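Local coordinates for protein YlmD (Geobacillus stearothermophilus, PDB 6T1B) that catalyses the phosphorolysis of adenosine, inosine and S-methyl-5'-thioadenosine to the free base and the matching ribose 1-phosphate or 5-methylthioribose 1-phosphate, and also deaminates adenosine, using zinc, at residues 19-23 against 24-28; 49-53 against 54-58; 185-189 against 190-194; 223-226 against 227-230. One frame throughout, in Å; residues are numbered along the deposited sequence. Where two conformers were deposited one is given.

Contact 1: residues 19-23 against 24-28; sequences PPFAG and AVAGL
Phe21 and Ala24 are joined by a type I beta turn, a local contact at the point where the loop after strand 13-16 feeds into strand 25-29. The turn is closed by the backbone, Ala24 N donating to Phe21 O over 3.0 Å with an N-H...O angle of 159°. The donor stands well above the carbonyl plane, 54° out of it. Ala22 N bonds back to Pro19 O in the short 3-10 segment that precedes the turn. The methyl CB of Ala24 lies 3.8 Å from Phe21 O, beside the closing bond. Two residues further on, the methyl of Ala26 approaches the Phe21 ring obliquely, CB to CD2 at 4.4 Å, a light apolar touch. With CG beside its backbone N (chi1 -69°), the Phe21 ring is carried in among Ile268, Tyr130, Val132 and Ala175, where it spans the two larger sheets. Ala26 rests on Ile268 as well. Between the two segments, then, a single backbone hydrogen bond sets the turn, while the buried ring and the small methyl beside it meet by apolar contact.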
loop_
_atom_site.group_PDB
_atom_site.type_symbol
_atom_site.label_atom_id
_atom_site.label_comp_id
_atom_site.label_asym_id
_atom_site.label_seq_id
_atom_site.Cartn_x
_atom_site.Cartn_y
_atom_site.Cartn_z
ATOM N N PRO A 19 -15.767 2.489 6.655
ATOM C CA PRO A 19 -16.573 1.565 7.484
ATOM C C PRO A 19 -16.292 0.098 7.208
ATOM O O PRO A 19 -16.232 -0.699 8.159
ATOM C CB PRO A 19 -18.021 1.933 7.117
ATOM C CG PRO A 19 -17.943 3.358 6.740
ATOM C CD PRO A 19 -16.605 3.565 6.081
ATOM N N PRO A 20 -16.099 -0.316 5.950
ATOM C CA PRO A 20 -15.863 -1.750 5.699
ATOM C C PRO A 20 -14.584 -2.291 6.335
ATOM O O PRO A 20 -14.434 -3.511 6.432
ATOM C CB PRO A 20 -15.816 -1.854 4.166
ATOM C CG PRO A 20 -16.467 -0.609 3.667
ATOM C CD PRO A 20 -16.175 0.451 4.689
ATOM N N PHE A 21 -13.662 -1.434 6.768
ATOM C CA PHE A 21 -12.412 -1.863 7.373
ATOM C C PHE A 21 -12.487 -1.857 8.896
ATOM O O PHE A 21 -11.475 -2.098 9.570
ATOM C CB PHE A 21 -11.257 -0.996 6.840
ATOM C CG PHE A 21 -10.945 -1.237 5.385
ATOM C CD1 PHE A 21 -11.640 -0.598 4.382
ATOM C CD2 PHE A 21 -9.942 -2.117 5.035
ATOM C CE1 PHE A 21 -11.360 -0.841 3.054
ATOM C CE2 PHE A 21 -9.653 -2.353 3.715
ATOM C CZ PHE A 21 -10.355 -1.711 2.726
ATOM N N ALA A 22 -13.676 -1.622 9.449
ATOM C CA ALA A 22 -13.813 -1.513 10.896
ATOM C C ALA A 22 -13.466 -2.816 11.612
ATOM O O ALA A 22 -13.077 -2.784 12.788
ATOM C CB ALA A 22 -15.239 -1.084 11.248
ATOM N N GLY A 23 -13.600 -3.954 10.941
ATOM C CA GLY A 23 -13.240 -5.233 11.526
ATOM C C GLY A 23 -11.780 -5.616 11.411
ATOM O O GLY A 23 -11.403 -6.719 11.841
ATOM N N ALA A 24 -10.944 -4.731 10.886
ATOM C CA ALA A 24 -9.541 -5.030 10.674
ATOM C C ALA A 24 -8.680 -3.982 11.349
ATOM O O ALA A 24 -9.128 -2.879 11.661
ATOM C CB ALA A 24 -9.187 -5.072 9.189
ATOM N N VAL A 25 -7.434 -4.366 11.576
ATOM C CA VAL A 25 -6.383 -3.457 11.996
ATOM C C VAL A 25 -5.756 -2.986 10.693
ATOM O O VAL A 25 -5.086 -3.765 10.023
ATOM C CB VAL A 25 -5.347 -4.197 12.845
ATOM C CG1 VAL A 25 -4.238 -3.274 13.277
ATOM C CG2 VAL A 25 -5.994 -4.847 14.048
ATOM N N ALA A 26 -5.995 -1.734 10.309
ATOM C CA ALA A 26 -5.586 -1.257 8.991
ATOM C C ALA A 26 -5.138 0.193 9.091
ATOM O O ALA A 26 -5.842 1.019 9.677
ATOM C CB ALA A 26 -6.731 -1.416 7.984
ATOM N N GLY A 27 -3.993 0.514 8.504
ATOM C CA GLY A 27 -3.513 1.872 8.585
ATOM C C GLY A 27 -2.222 2.052 7.823
ATOM O O GLY A 27 -1.755 1.162 7.103
ATOM N N LEU A 28 -1.662 3.247 8.000
ATOM C CA LEU A 28 -0.387 3.626 7.399
ATOM C C LEU A 28 0.355 4.467 8.436
ATOM O O LEU A 28 -0.225 5.378 9.046
ATOM C CB LEU A 28 -0.598 4.473 6.150
ATOM C CG LEU A 28 0.645 4.935 5.390
ATOM C CD1 LEU A 28 1.269 3.811 4.585
ATOM C CD2 LEU A 28 0.335 6.083 4.453
#

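Contact 2: residues 49-53 against 54-58; sequences VGDDR and TDVVN. With NOS (inosine), chain B.
Asp52 meets Thr54, Asp55 and Val56 where an irregular loop becomes the first turn of helix 53-67. Val56 N donates to Asp52 O (3.0 Å), nearly in line with the carbonyl, and Val57 N follows to Arg53 O (2.9 Å). Asp52 is the N-cap: in the conformer described, one of two, CG is anti to its own N (chi1 -178°), the carboxylate swings over the helix end and OD2 accepts from Asp55 N at 3.0 Å, on the anti side and 17° out of the carboxylate plane. In this conformer the Asp55 side chain crosses that of Asp52 at about a right angle, the carboxylate planes 54° apart. This gathering of acids is probably eased by the helix N terminus and by Lys37, which forms a salt bridge with Asp55 OD1. A water donates to both Asp51 OD1 and Asp55 OD1, while Asp51 OD2 is held by Ser36 and Asn44 and touches Val56 CG2 at 3.4 Å. With an alanine at Asp55, Lys37 is likely to lose its acidic mate and this water one of its two anchors. The extended Arg53 runs alongside Val57, whose CG2 sits 4.3 Å above the guanidinium plane. At the loop's other end Val49 CG1 packs on C8 of inosine at 3.3 Å, so an Asp N-cap starts the helix directly after a loop of the nucleoside pocket.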
loop_
_atom_site.group_PDB
_atom_site.type_symbol
_atom_site.label_atom_id
_atom_site.label_comp_id
_atom_site.label_asym_id
_atom_site.label_seq_id
_atom_site.Cartn_x
_atom_site.Cartn_y
_atom_site.Cartn_z
ATOM N N VAL A 49 16.701 0.278 2.589
ATOM C CA VAL A 49 16.989 1.625 2.131
ATOM C C VAL A 49 18.313 2.144 2.655
ATOM O O VAL A 49 18.626 3.319 2.463
ATOM C CB VAL A 49 15.857 2.623 2.450
ATOM C CG1 VAL A 49 14.619 2.273 1.680
ATOM C CG2 VAL A 49 15.586 2.686 3.947
ATOM N N GLY A 50 19.112 1.300 3.308
ATOM C CA GLY A 50 20.411 1.708 3.783
ATOM C C GLY A 50 20.418 2.306 5.170
ATOM O O GLY A 50 21.422 2.897 5.568
ATOM N N ASP A 51 19.323 2.180 5.910
ATOM C CA ASP A 51 19.271 2.608 7.296
ATOM C C ASP A 51 19.883 1.545 8.215
ATOM O O ASP A 51 20.114 0.393 7.836
ATOM C CB ASP A 51 17.809 2.903 7.657
ATOM C CG ASP A 51 17.621 3.702 8.935
ATOM O OD1 ASP A 51 18.591 4.212 9.528
ATOM O OD2 ASP A 51 16.443 3.814 9.326
ATOM N N ASP A 52 20.105 1.954 9.445
ATOM C CA ASP A 52 20.591 1.050 10.475
ATOM C C ASP A 52 19.511 0.033 10.820
ATOM O O ASP A 52 18.400 0.404 11.228
ATOM C CB ASP A 52 20.946 1.856 11.715
ATOM C CG ASP A 52 21.494 1.007 12.797
ATOM O OD1 ASP A 52 22.688 0.660 12.706
ATOM O OD2 ASP A 52 20.720 0.651 13.719
ATOM N N ARG A 53 19.838 -1.248 10.660
ATOM C CA ARG A 53 18.855 -2.299 10.856
ATOM C C ARG A 53 18.307 -2.312 12.275
ATOM O O ARG A 53 17.119 -2.579 12.483
ATOM C CB ARG A 53 19.469 -3.658 10.504
ATOM C CG ARG A 53 18.550 -4.813 10.726
ATOM C CD ARG A 53 19.237 -6.142 10.412
ATOM N NE ARG A 53 18.344 -7.257 10.702
ATOM C CZ ARG A 53 18.153 -7.767 11.915
ATOM N NH1 ARG A 53 17.309 -8.774 12.077
ATOM N NH2 ARG A 53 18.802 -7.275 12.965
ATOM N N THR A 54 19.159 -2.085 13.270
ATOM C CA THR A 54 18.666 -2.060 14.642
ATOM C C THR A 54 17.604 -0.983 14.815
ATOM O O THR A 54 16.553 -1.218 15.426
ATOM C CB THR A 54 19.828 -1.869 15.607
ATOM O OG1 THR A 54 20.685 -3.019 15.511
ATOM C CG2 THR A 54 19.319 -1.729 17.035
ATOM N N ASP A 55 17.844 0.207 14.272
ATOM C CA ASP A 55 16.843 1.267 14.377
ATOM C C ASP A 55 15.546 0.839 13.702
ATOM O O ASP A 55 14.454 1.032 14.248
ATOM C CB ASP A 55 17.354 2.582 13.794
ATOM C CG ASP A 55 18.490 3.214 14.610
ATOM O OD1 ASP A 55 19.203 4.053 14.010
ATOM O OD2 ASP A 55 18.667 2.903 15.810
ATOM N N VAL A 56 15.644 0.296 12.480
ATOM C CA VAL A 56 14.440 -0.090 11.739
ATOM C C VAL A 56 13.653 -1.166 12.490
ATOM O O VAL A 56 12.421 -1.083 12.620
ATOM C CB VAL A 56 14.784 -0.530 10.303
ATOM C CG1 VAL A 56 13.528 -0.990 9.598
ATOM C CG2 VAL A 56 15.430 0.588 9.530
ATOM N N VAL A 57 14.338 -2.194 12.990
ATOM C CA VAL A 57 13.630 -3.229 13.748
ATOM C C VAL A 57 12.966 -2.625 14.979
ATOM O O VAL A 57 11.827 -2.973 15.319
ATOM C CB VAL A 57 14.538 -4.424 14.066
ATOM C CG1 VAL A 57 13.849 -5.403 15.008
ATOM C CG2 VAL A 57 14.908 -5.115 12.769
ATOM N N ASN A 58 13.644 -1.692 15.656
ATOM C CA ASN A 58 13.026 -1.060 16.825
ATOM C C ASN A 58 11.810 -0.223 16.423
ATOM O O ASN A 58 10.811 -0.181 17.160
ATOM C CB ASN A 58 14.052 -0.236 17.600
ATOM C CG ASN A 58 14.940 -1.108 18.451
ATOM O OD1 ASN A 58 14.529 -2.184 18.894
ATOM N ND2 ASN A 58 16.158 -0.641 18.713
HETATM N N9 NOS B . 12.224 -0.986 0.188
HETATM C C4 NOS B . 11.497 -1.953 0.776
HETATM N N3 NOS B . 10.395 -2.828 0.309
HETATM C C2 NOS B . 9.852 -3.814 1.201
HETATM N N1 NOS B . 10.351 -3.970 2.538
HETATM C C6 NOS B . 11.399 -3.163 3.035
HETATM O O6 NOS B . 11.762 -3.333 4.167
HETATM C C5 NOS B . 11.964 -2.112 2.059
HETATM N N7 NOS B . 12.893 -1.226 2.241
HETATM C C8 NOS B . 13.077 -0.538 1.116
HETATM C "C5'" NOS B . 8.561 0.074 -1.801
HETATM O "O5'" NOS B . 7.823 1.279 -1.984
HETATM C "C4'" NOS B . 9.990 0.241 -2.252
HETATM O "O4'" NOS B . 10.829 0.335 -1.079
HETATM C "C1'" NOS B . 11.921 -0.555 -1.188
HETATM C "C2'" NOS B . 11.501 -1.638 -2.176
HETATM O "O2'" NOS B . 12.637 -2.168 -2.846
HETATM C "C3'" NOS B . 10.558 -0.886 -3.117
HETATM O "O3'" NOS B . 11.315 -0.313 -4.197
HETATM O O HOH W 1 19.122 5.656 11.710
HETATM O O HOH W 2 22.378 -2.201 13.236
#

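Contact 3: residues 185-189 against 190-194; sequences YTVDD and RVVDS
Val187 packs on Val191 and Val192 across a strand-to-helix junction, where strand 186-187 passes into helix 189-195 through an Asp N-cap. The tight part is apolar and buried. Val187 CB lies 3.7 Å from Val191 CB, the two side chains meeting at about a right angle, and Val187 CG2 reaches Val192 CG1 at 3.8 Å. CG2 sits between the backbone N and the carbonyl carbon (chi1 -55°, measured to CG1), where it touches both helix valines; CG1, beside the N, lies over one face of the Tyr185 ring. Val191 and Val192 also rest on Leu217 and Tyr215 of strand 214-217, fastening the helix to the small antiparallel sheet.

The polar side is more open. Asp188 caps the helix, Val191 N donating to OD1 at 3.2 Å nearly along the C-O axis, and Val192 N bonds to Asp188 O at 3.3 Å in a nearly straight line. Arg190 bends back, but its NE stays 4.2 Å from Asp188 OD1, beyond a salt bridge, with the guanidinium turned 51° from the carboxylate; its side chain also touches Trp146. A water bridges Asp189 OD1 and Asp193 OD1, donating to both. Each oxygen has a protein partner too, Tyr215 OH for Asp189 and the salt-bridged Arg196 for Asp193, which probably eases the proximity of the two carboxylates. At the next residue Ser194 OG donates to Val191 O, three residues back, at 2.7 Å and tilted 16° from the carbonyl plane.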
loop_
_atom_site.group_PDB
_atom_site.type_symbol
_atom_site.label_atom_id
_atom_site.label_comp_id
_atom_site.label_asym_id
_atom_site.label_seq_id
_atom_site.Cartn_x
_atom_site.Cartn_y
_atom_site.Cartn_z
ATOM N N TYR A 185 3.659 14.554 -9.235
ATOM C CA TYR A 185 4.211 13.416 -9.966
ATOM C C TYR A 185 4.057 13.668 -11.458
ATOM O O TYR A 185 2.948 13.563 -12.000
ATOM C CB TYR A 185 3.488 12.132 -9.570
ATOM C CG TYR A 185 4.138 10.844 -10.038
ATOM C CD1 TYR A 185 5.501 10.759 -10.294
ATOM C CD2 TYR A 185 3.371 9.699 -10.207
ATOM C CE1 TYR A 185 6.077 9.559 -10.712
ATOM C CE2 TYR A 185 3.932 8.508 -10.614
ATOM C CZ TYR A 185 5.280 8.443 -10.868
ATOM O OH TYR A 185 5.840 7.254 -11.288
ATOM N N THR A 186 5.157 13.994 -12.119
ATOM C CA THR A 186 5.188 14.242 -13.555
ATOM C C THR A 186 5.992 13.138 -14.222
ATOM O O THR A 186 7.107 12.831 -13.789
ATOM C CB THR A 186 5.812 15.606 -13.859
ATOM O OG1 THR A 186 4.999 16.639 -13.277
ATOM C CG2 THR A 186 5.913 15.834 -15.369
ATOM N N VAL A 187 5.426 12.550 -15.274
ATOM C CA VAL A 187 6.021 11.422 -15.982
ATOM C C VAL A 187 6.029 11.726 -17.478
ATOM O O VAL A 187 5.482 12.733 -17.942
ATOM C CB VAL A 187 5.297 10.098 -15.697
ATOM C CG1 VAL A 187 5.250 9.851 -14.197
ATOM C CG2 VAL A 187 3.887 10.110 -16.305
ATOM N N ASP A 188 6.651 10.825 -18.241
ATOM C CA ASP A 188 6.836 10.989 -19.678
ATOM C C ASP A 188 5.931 10.047 -20.468
ATOM O O ASP A 188 5.155 9.269 -19.908
ATOM C CB ASP A 188 8.318 10.813 -20.061
ATOM C CG ASP A 188 8.879 9.466 -19.639
ATOM O OD1 ASP A 188 8.093 8.525 -19.395
ATOM O OD2 ASP A 188 10.120 9.351 -19.537
ATOM N N ASP A 189 6.025 10.138 -21.799
ATOM C CA ASP A 189 5.170 9.319 -22.658
ATOM C C ASP A 189 5.353 7.832 -22.387
ATOM O O ASP A 189 4.402 7.056 -22.516
ATOM C CB ASP A 189 5.476 9.597 -24.125
ATOM C CG ASP A 189 4.952 10.927 -24.573
ATOM O OD1 ASP A 189 3.718 11.119 -24.497
ATOM O OD2 ASP A 189 5.765 11.785 -24.969
ATOM N N ARG A 190 6.568 7.415 -22.041
ATOM C CA ARG A 190 6.814 6.005 -21.763
ATOM C C ARG A 190 5.882 5.503 -20.670
ATOM O O ARG A 190 5.256 4.442 -20.802
ATOM C CB ARG A 190 8.276 5.826 -21.355
ATOM C CG ARG A 190 8.706 4.394 -21.122
ATOM C CD ARG A 190 8.512 3.980 -19.675
ATOM N NE ARG A 190 9.448 4.616 -18.747
ATOM C CZ ARG A 190 10.590 4.065 -18.339
ATOM N NH1 ARG A 190 11.370 4.702 -17.477
ATOM N NH2 ARG A 190 10.949 2.871 -18.790
ATOM N N VAL A 191 5.777 6.255 -19.573
ATOM C CA VAL A 191 4.944 5.811 -18.464
ATOM C C VAL A 191 3.476 5.788 -18.874
ATOM O O VAL A 191 2.786 4.778 -18.700
ATOM C CB VAL A 191 5.184 6.680 -17.220
ATOM C CG1 VAL A 191 4.168 6.334 -16.134
ATOM C CG2 VAL A 191 6.581 6.463 -16.711
ATOM N N VAL A 192 2.970 6.894 -19.418
ATOM C CA VAL A 192 1.545 6.913 -19.728
ATOM C C VAL A 192 1.219 5.872 -20.796
ATOM O O VAL A 192 0.169 5.217 -20.739
ATOM C CB VAL A 192 1.048 8.328 -20.077
ATOM C CG1 VAL A 192 1.231 9.258 -18.865
ATOM C CG2 VAL A 192 1.740 8.873 -21.292
ATOM N N ASP A 193 2.127 5.678 -21.766
ATOM C CA ASP A 193 1.892 4.678 -22.803
ATOM C C ASP A 193 1.773 3.276 -22.214
ATOM O O ASP A 193 1.002 2.449 -22.717
ATOM C CB ASP A 193 3.010 4.718 -23.850
ATOM C CG ASP A 193 2.927 5.934 -24.745
ATOM O OD1 ASP A 193 1.845 6.550 -24.815
ATOM O OD2 ASP A 193 3.942 6.268 -25.391
ATOM N N SER A 194 2.542 2.981 -21.164
ATOM C CA SER A 194 2.439 1.675 -20.530
ATOM C C SER A 194 1.136 1.524 -19.758
ATOM O O SER A 194 0.683 0.394 -19.536
ATOM C CB SER A 194 3.619 1.456 -19.579
ATOM O OG SER A 194 3.441 2.194 -18.380
HETATM O O HOH W 3 1.561 9.277 -24.977
#

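Contact 4: residues 223-226 against 227-230; sequences NRLQ and LLAA
The Arg224 guanidinium carries Leu228 CD1 on one face, the methyl centred 3.7 Å above the plane and as far from CZ. NH1 forms a salt bridge with Glu221 and NH2 a hydrogen bond with Asn234, so two polar partners hold the group while the leucine covers one face. The arginine chain is extended as far as NE: CG is anti to the backbone N (chi1 177°), and the side chain runs obliquely to Leu228, whose CD1 also lies 4.0 Å from Arg224 CG. A methionine in place of Arg224 would probably leave Glu221 without its opposite charge and Asn234 OD1 without this donor.

The other flat groups are the buried amides of Asn223 and Gln226. Asn223 ND2 donates to Leu219 O and Thr149 OG1, Gln226 NE2 to Thr149 O and weakly to Thr198 OG1, which gives both buried amide nitrogens partners and ties the helix to Thr149.

Backbone i to i+4 bonds link the two segments: Leu227 N to Asn223 O, Leu228 N to Arg224 O (2.9 Å), Ala229 N to Leu225 O and, more bent at 142°, Ala230 N to Gln226 O. Leu227 CG lies 3.3 Å from Asn223 O. Leu227 and Ala230 pack on helix 153-163 through Ala154 and Val158, Leu227 also meets Phe131 of strand 127-133, and Arg224, Leu227 and Leu228 settle on Ile237 of strand 237-239.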
loop_
_atom_site.group_PDB
_atom_site.type_symbol
_atom_site.label_atom_id
_atom_site.label_comp_id
_atom_site.label_asym_id
_atom_site.label_seq_id
_atom_site.Cartn_x
_atom_site.Cartn_y
_atom_site.Cartn_z
ATOM N N ASN A 223 -5.552 3.383 -10.481
ATOM C CA ASN A 223 -5.878 2.135 -9.796
ATOM C C ASN A 223 -7.370 2.032 -9.522
ATOM O O ASN A 223 -7.957 0.961 -9.694
ATOM C CB ASN A 223 -5.032 2.020 -8.542
ATOM C CG ASN A 223 -3.672 1.485 -8.860
ATOM O OD1 ASN A 223 -3.525 0.290 -9.104
ATOM N ND2 ASN A 223 -2.687 2.368 -8.969
ATOM N N ARG A 224 -8.024 3.150 -9.188
ATOM C CA ARG A 224 -9.470 3.126 -9.024
ATOM C C ARG A 224 -10.148 2.675 -10.309
ATOM O O ARG A 224 -11.062 1.841 -10.287
ATOM C CB ARG A 224 -9.980 4.504 -8.604
ATOM C CG ARG A 224 -11.487 4.599 -8.488
ATOM C CD ARG A 224 -11.935 5.964 -7.972
ATOM N NE ARG A 224 -13.362 6.104 -8.176
ATOM C CZ ARG A 224 -13.912 6.561 -9.293
ATOM N NH1 ARG A 224 -13.159 6.948 -10.315
ATOM N NH2 ARG A 224 -15.232 6.623 -9.401
ATOM N N LEU A 225 -9.740 3.240 -11.451
ATOM C CA LEU A 225 -10.369 2.886 -12.720
ATOM C C LEU A 225 -10.171 1.411 -13.033
ATOM O O LEU A 225 -11.081 0.742 -13.534
ATOM C CB LEU A 225 -9.806 3.767 -13.837
ATOM C CG LEU A 225 -10.172 5.250 -13.754
ATOM C CD1 LEU A 225 -9.319 6.051 -14.738
ATOM C CD2 LEU A 225 -11.625 5.470 -14.038
ATOM N N GLN A 226 -8.985 0.878 -12.722
ATOM C CA GLN A 226 -8.751 -0.547 -12.928
ATOM C C GLN A 226 -9.662 -1.386 -12.039
ATOM O O GLN A 226 -10.195 -2.403 -12.482
ATOM C CB GLN A 226 -7.296 -0.913 -12.663
ATOM C CG GLN A 226 -6.355 -0.493 -13.780
ATOM C CD GLN A 226 -4.922 -0.941 -13.525
ATOM O OE1 GLN A 226 -4.661 -1.749 -12.646
ATOM N NE2 GLN A 226 -3.995 -0.432 -14.328
ATOM N N LEU A 227 -9.809 -0.992 -10.766
ATOM C CA LEU A 227 -10.656 -1.754 -9.852
ATOM C C LEU A 227 -12.100 -1.750 -10.312
ATOM O O LEU A 227 -12.784 -2.777 -10.235
ATOM C CB LEU A 227 -10.564 -1.186 -8.442
ATOM C CG LEU A 227 -9.217 -1.431 -7.786
ATOM C CD1 LEU A 227 -9.012 -0.477 -6.620
ATOM C CD2 LEU A 227 -9.074 -2.857 -7.289
ATOM N N LEU A 228 -12.586 -0.594 -10.765
ATOM C CA LEU A 228 -13.932 -0.520 -11.315
ATOM C C LEU A 228 -14.078 -1.477 -12.484
ATOM O O LEU A 228 -15.055 -2.222 -12.574
ATOM C CB LEU A 228 -14.226 0.914 -11.751
ATOM C CG LEU A 228 -14.402 1.910 -10.616
ATOM C CD1 LEU A 228 -14.256 3.350 -11.115
ATOM C CD2 LEU A 228 -15.754 1.696 -9.944
ATOM N N ALA A 229 -13.090 -1.489 -13.380
ATOM C CA ALA A 229 -13.158 -2.372 -14.544
ATOM C C ALA A 229 -13.132 -3.839 -14.145
ATOM O O ALA A 229 -13.720 -4.681 -14.836
ATOM C CB ALA A 229 -11.993 -2.072 -15.490
ATOM N N ALA A 230 -12.472 -4.169 -13.031
ATOM C CA ALA A 230 -12.438 -5.544 -12.539
ATOM C C ALA A 230 -13.704 -5.947 -11.791
ATOM O O ALA A 230 -13.835 -7.112 -11.403
ATOM C CB ALA A 230 -11.220 -5.740 -11.629
#

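Overall arrangement
From the N terminus the four contacts follow in series; none nests in or crosses another. Contact 1 closes the turn that leads into strand 25-29 of one six-stranded sheet. Contact 2 ends the loop after that strand and starts helix 53-67 beside the inosine pocket, its centre about 27 Å from that of contact 1. Contact 3 turns the edge strand of the three-stranded sheet into helix 189-195, soon after the zinc-binding pair Cys183 and Cys184. Contact 4 lies in helix 219-229, against the other six-stranded sheet and helix 153-163. Contacts 3 and 4 come nearest, about 7 Å between closest atoms; contacts 2 and 4 lie on opposite sides of the chain's centre.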